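Local structure of LPXTG cell wall surface protein (Streptococcus gordonii, 4IGB) at residues Q337-R342 against Y393-N398; E407-T412 against T429-E434. The protein is a streptococcal surface protein anchored to the cell wall, and its N-terminal region, modelled here, probably serves in adhesion. One frame throughout, in Å; residues are numbered along the deposited sequence.

How the interactions relate
Coming from the N terminus, the chain reaches strand 333-338 after more than 300 residues, passes the turn after it, and 50 residues later strand 389-397 returns to meet it: that closes interaction 1, within the N2 domain. Interaction 2 opens only afterwards, when strand 409-417 pairs with strand 427-432 across a much shorter excursion, so the two contacts follow in series and neither nests in the other. They nevertheless touch. Strands 333-338 and 409-417 are neighbours in one sheet, Gln337 NE2 probably hydrogen-bonds Asn411 OD1, and Arg342 NH1 probably does the same to Glu407 O. Interaction 1 reaches across the domain interior; interaction 2 joins adjacent strands near the C-terminal end.

Interaction 1: Q337-R342 against Y393-N398; sequences QKFDER and YKTATN
Phe339 and Tyr393 both carry CG anti to the carbonyl carbon (chi1 -62° and -51°), and these torsions send the rings into the space between the segments. There the edge of Phe339 points at the face of Tyr393 in an offset T-shaped pair, Phe339 CZ 3.8 Å from Tyr393 CD1 and the planes 71° apart. Gln337 CG lies over a face of the tyrosine ring, 3.5 Å from its centroid, a CH-pi contact; the bend at chi2 then turns the amide toward Asn411 OD1, which NE2 reaches. Thr395 makes the matching contact on Phe339, CG2 over one face while OG1 bonds Val311 O. Further along, Asn398 ND2 gives an almost straight bond of 3.0 Å to Glu341 O and also meets Asp344 OD1; its OD1 accepts from Lys400 N, and Asn398 N donates to Arg342 O at 2.9 Å. The turn is probably stiffened by Asp340: OD2 accepts from Arg342 N in an Asx turn, and Arg342 grips the carboxylate side-on through NE and NH2, while NH1 goes to Glu407 O. Aromatic and CH-pi contacts thus pack one end of this N2-domain contact, while side-chain and backbone bonds from Asn398 probably hold the turn at the other.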
# COMPACT_ATOMS: atom_id res chain seq x y z
N GLN B 337 -8.02 3.78 -23.70
CA GLN B 337 -8.24 2.69 -24.65
C GLN B 337 -7.03 2.59 -25.57
O GLN B 337 -6.34 3.57 -25.83
CB GLN B 337 -9.47 2.97 -25.51
CG GLN B 337 -10.67 2.10 -25.23
CD GLN B 337 -10.49 0.63 -25.60
OE1 GLN B 337 -9.38 0.17 -25.86
NE2 GLN B 337 -11.60 -0.11 -25.63
N LYS B 338 -6.77 1.39 -26.07
CA LYS B 338 -5.80 1.26 -27.15
C LYS B 338 -6.30 0.19 -28.09
O LYS B 338 -6.59 -0.93 -27.69
CB LYS B 338 -4.40 0.92 -26.62
CG LYS B 338 -3.34 0.87 -27.71
CD LYS B 338 -1.96 0.55 -27.15
CE LYS B 338 -0.93 0.42 -28.27
NZ LYS B 338 0.26 -0.37 -27.81
N PHE B 339 -6.42 0.55 -29.36
CA PHE B 339 -7.08 -0.34 -30.31
C PHE B 339 -6.11 -1.13 -31.15
O PHE B 339 -5.12 -0.58 -31.65
CB PHE B 339 -8.01 0.47 -31.21
CG PHE B 339 -9.13 1.14 -30.45
CD1 PHE B 339 -10.18 0.40 -29.93
CD2 PHE B 339 -9.12 2.51 -30.25
CE1 PHE B 339 -11.20 1.02 -29.23
CE2 PHE B 339 -10.14 3.13 -29.56
CZ PHE B 339 -11.18 2.38 -29.05
N ASP B 340 -6.40 -2.41 -31.31
CA ASP B 340 -5.65 -3.25 -32.24
C ASP B 340 -5.46 -2.49 -33.56
O ASP B 340 -6.37 -1.81 -34.04
CB ASP B 340 -6.40 -4.56 -32.46
CG ASP B 340 -5.62 -5.57 -33.28
OD1 ASP B 340 -5.34 -6.68 -32.77
OD2 ASP B 340 -5.30 -5.26 -34.44
N GLU B 341 -4.26 -2.61 -34.14
CA GLU B 341 -3.89 -1.87 -35.35
C GLU B 341 -4.79 -2.17 -36.55
O GLU B 341 -4.83 -1.39 -37.51
CB GLU B 341 -2.42 -2.13 -35.72
CG GLU B 341 -1.47 -1.32 -34.84
CD GLU B 341 -0.03 -1.79 -34.91
OE1 GLU B 341 0.23 -2.82 -35.58
OE2 GLU B 341 0.83 -1.13 -34.29
N ARG B 342 -5.52 -3.28 -36.49
CA ARG B 342 -6.44 -3.65 -37.55
C ARG B 342 -7.77 -2.90 -37.45
O ARG B 342 -8.69 -3.14 -38.24
CB ARG B 342 -6.68 -5.16 -37.54
CG ARG B 342 -5.43 -5.95 -37.91
CD ARG B 342 -5.60 -7.41 -37.59
NE ARG B 342 -5.57 -7.68 -36.16
CZ ARG B 342 -5.62 -8.90 -35.65
NH1 ARG B 342 -5.71 -9.94 -36.47
NH2 ARG B 342 -5.58 -9.09 -34.34
N TYR B 393 -17.27 2.98 -27.56
CA TYR B 393 -16.33 3.30 -28.62
C TYR B 393 -16.72 2.62 -29.92
O TYR B 393 -16.82 1.39 -29.98
CB TYR B 393 -14.92 2.83 -28.27
CG TYR B 393 -14.38 3.25 -26.91
CD1 TYR B 393 -13.57 4.36 -26.79
CD2 TYR B 393 -14.65 2.50 -25.77
CE1 TYR B 393 -13.04 4.73 -25.56
CE2 TYR B 393 -14.12 2.86 -24.53
CZ TYR B 393 -13.33 3.97 -24.44
OH TYR B 393 -12.80 4.34 -23.22
N LYS B 394 -16.93 3.41 -30.96
CA LYS B 394 -17.19 2.86 -32.27
C LYS B 394 -15.88 2.77 -33.05
O LYS B 394 -15.16 3.76 -33.19
CB LYS B 394 -18.18 3.76 -33.03
CG LYS B 394 -19.60 3.73 -32.49
CD LYS B 394 -20.52 4.64 -33.32
CE LYS B 394 -21.97 4.52 -32.88
NZ LYS B 394 -22.87 5.46 -33.62
N THR B 395 -15.56 1.57 -33.52
CA THR B 395 -14.42 1.38 -34.42
C THR B 395 -14.86 0.55 -35.62
O THR B 395 -15.99 0.03 -35.66
CB THR B 395 -13.24 0.65 -33.74
OG1 THR B 395 -13.59 -0.73 -33.55
CG2 THR B 395 -12.91 1.26 -32.40
N ALA B 396 -13.97 0.42 -36.61
CA ALA B 396 -14.21 -0.50 -37.72
C ALA B 396 -12.89 -1.03 -38.26
O ALA B 396 -11.92 -0.30 -38.35
CB ALA B 396 -15.02 0.18 -38.82
N THR B 397 -12.86 -2.31 -38.60
CA THR B 397 -11.65 -2.90 -39.17
C THR B 397 -11.20 -2.12 -40.39
O THR B 397 -12.01 -1.50 -41.08
CB THR B 397 -11.88 -4.37 -39.55
OG1 THR B 397 -12.95 -4.44 -40.51
CG2 THR B 397 -12.27 -5.16 -38.32
N ASN B 398 -9.88 -2.11 -40.62
CA ASN B 398 -9.31 -1.48 -41.81
C ASN B 398 -8.70 -2.56 -42.71
O ASN B 398 -8.86 -3.75 -42.46
CB ASN B 398 -8.26 -0.44 -41.43
CG ASN B 398 -7.15 -1.01 -40.59
OD1 ASN B 398 -6.62 -2.08 -40.89
ND2 ASN B 398 -6.80 -0.33 -39.50

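Interaction 2: E407-T412 against T429-E434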
# COMPACT_ATOMS: atom_id res chain seq x y z
N GLU B 407 -4.25 -13.29 -34.52
CA GLU B 407 -5.52 -13.76 -35.06
C GLU B 407 -6.62 -12.86 -34.56
O GLU B 407 -6.92 -11.84 -35.18
CB GLU B 407 -5.81 -15.21 -34.66
CG GLU B 407 -7.01 -15.84 -35.38
CD GLU B 407 -8.38 -15.31 -34.90
OE1 GLU B 407 -9.02 -15.96 -34.04
OE2 GLU B 407 -8.82 -14.25 -35.38
N LYS B 408 -7.22 -13.25 -33.43
CA LYS B 408 -8.38 -12.56 -32.87
C LYS B 408 -8.02 -11.13 -32.50
O LYS B 408 -6.87 -10.83 -32.22
CB LYS B 408 -8.90 -13.31 -31.64
CG LYS B 408 -7.86 -13.44 -30.55
CD LYS B 408 -8.24 -14.46 -29.49
CE LYS B 408 -7.12 -14.62 -28.45
NZ LYS B 408 -7.53 -14.25 -27.06
N ILE B 409 -9.01 -10.25 -32.51
CA ILE B 409 -8.75 -8.89 -32.07
C ILE B 409 -9.10 -8.80 -30.61
O ILE B 409 -10.25 -9.04 -30.23
CB ILE B 409 -9.55 -7.86 -32.88
CG1 ILE B 409 -9.14 -7.90 -34.35
CG2 ILE B 409 -9.33 -6.47 -32.30
CD1 ILE B 409 -10.13 -7.21 -35.26
N ASP B 410 -8.10 -8.49 -29.79
CA ASP B 410 -8.25 -8.33 -28.35
C ASP B 410 -8.42 -6.86 -27.98
O ASP B 410 -8.02 -5.97 -28.73
CB ASP B 410 -7.03 -8.89 -27.61
CG ASP B 410 -6.94 -10.40 -27.71
OD1 ASP B 410 -8.00 -11.04 -27.80
OD2 ASP B 410 -5.81 -10.93 -27.70
N ASN B 411 -9.00 -6.62 -26.80
CA ASN B 411 -9.11 -5.26 -26.30
C ASN B 411 -9.20 -5.23 -24.77
O ASN B 411 -9.80 -6.12 -24.15
CB ASN B 411 -10.30 -4.56 -26.95
CG ASN B 411 -10.41 -3.10 -26.55
OD1 ASN B 411 -11.26 -2.75 -25.74
ND2 ASN B 411 -9.53 -2.26 -27.09
N THR B 412 -8.59 -4.22 -24.17
CA THR B 412 -8.62 -4.00 -22.73
C THR B 412 -8.66 -2.50 -22.51
O THR B 412 -8.01 -1.74 -23.24
CB THR B 412 -7.37 -4.62 -22.04
OG1 THR B 412 -7.47 -6.05 -22.09
CG2 THR B 412 -7.26 -4.21 -20.56
N THR B 429 -12.67 -10.39 -30.29
CA THR B 429 -13.45 -10.58 -31.50
C THR B 429 -12.71 -11.53 -32.45
O THR B 429 -11.62 -11.21 -32.93
CB THR B 429 -13.73 -9.24 -32.19
OG1 THR B 429 -14.47 -8.40 -31.29
CG2 THR B 429 -14.52 -9.46 -33.48
N ALA B 430 -13.31 -12.70 -32.68
CA ALA B 430 -12.72 -13.71 -33.54
C ALA B 430 -12.82 -13.32 -35.01
O ALA B 430 -13.80 -12.70 -35.42
CB ALA B 430 -13.39 -15.05 -33.31
N LEU B 431 -11.81 -13.68 -35.79
CA LEU B 431 -11.80 -13.37 -37.21
C LEU B 431 -12.25 -14.57 -38.05
O LEU B 431 -11.80 -15.70 -37.82
CB LEU B 431 -10.41 -12.92 -37.65
CG LEU B 431 -9.98 -11.53 -37.18
CD1 LEU B 431 -8.78 -11.04 -37.98
CD2 LEU B 431 -11.13 -10.55 -37.28
N LEU B 432 -13.14 -14.33 -39.00
CA LEU B 432 -13.64 -15.38 -39.87
C LEU B 432 -13.12 -15.20 -41.30
O LEU B 432 -13.29 -14.14 -41.90
CB LEU B 432 -15.17 -15.38 -39.88
CG LEU B 432 -15.86 -16.33 -38.90
CD1 LEU B 432 -14.90 -16.76 -37.80
CD2 LEU B 432 -17.10 -15.68 -38.31
N TYR B 433 -12.50 -16.24 -41.83
CA TYR B 433 -11.96 -16.21 -43.18
C TYR B 433 -12.85 -16.97 -44.15
O TYR B 433 -13.09 -18.17 -43.98
CB TYR B 433 -10.54 -16.77 -43.21
CG TYR B 433 -9.48 -15.80 -42.74
CD1 TYR B 433 -8.94 -14.87 -43.61
CD2 TYR B 433 -9.03 -15.81 -41.43
CE1 TYR B 433 -7.97 -13.97 -43.19
CE2 TYR B 433 -8.07 -14.91 -41.00
CZ TYR B 433 -7.54 -14.00 -41.88
OH TYR B 433 -6.58 -13.11 -41.46
N GLU B 434 -13.35 -16.27 -45.17
CA GLU B 434 -14.23 -16.88 -46.16
C GLU B 434 -14.16 -16.15 -47.49
O GLU B 434 -13.61 -15.05 -47.58
CB GLU B 434 -15.67 -16.89 -45.64
CG GLU B 434 -15.96 -17.95 -44.60
CD GLU B 434 -16.92 -17.47 -43.53
OE1 GLU B 434 -17.63 -16.47 -43.77
OE2 GLU B 434 -16.97 -18.10 -42.45
O HOH W 1 -12.45 -6.94 -30.04
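Ile409 and Thr429 form the tight part of this contact, an antiparallel hydrogen-bonded pair in which each backbone N meets the other residue's O at 2.8 Å. A water also donates to Ile409 O and sits 2.8 Å from Thr429 OG1, linking the carbonyl to the hydroxyl, which has a further bond to Pro300 O. On the buried side Ile409 CD1 reaches Leu431 CD2 at 4.0 Å, the two side chains crossing at a slant. The pairing changes character at Glu407: with its CG anti to the backbone N (chi1 -170°) and a bend at chi2, the side chain reaches across to the partner strand, and OE2 takes Leu431 N at 3.1 Å with a bent N-H angle of 142°. A carboxylate thus receives this backbone N-H. On the solvent side Lys408 is exposed, and its CA and CB merely brush Thr429 O across the strands; its NZ turns to Asp410 OD1 of its own segment in a weak salt bridge of 3.3 Å. Beyond the pair, strand 427-432 is flanked by strand 295-304, which runs parallel to it, while Ile409 packs on Tyr313 of strand 310-317 and Leu431 on Arg342 and Ile303.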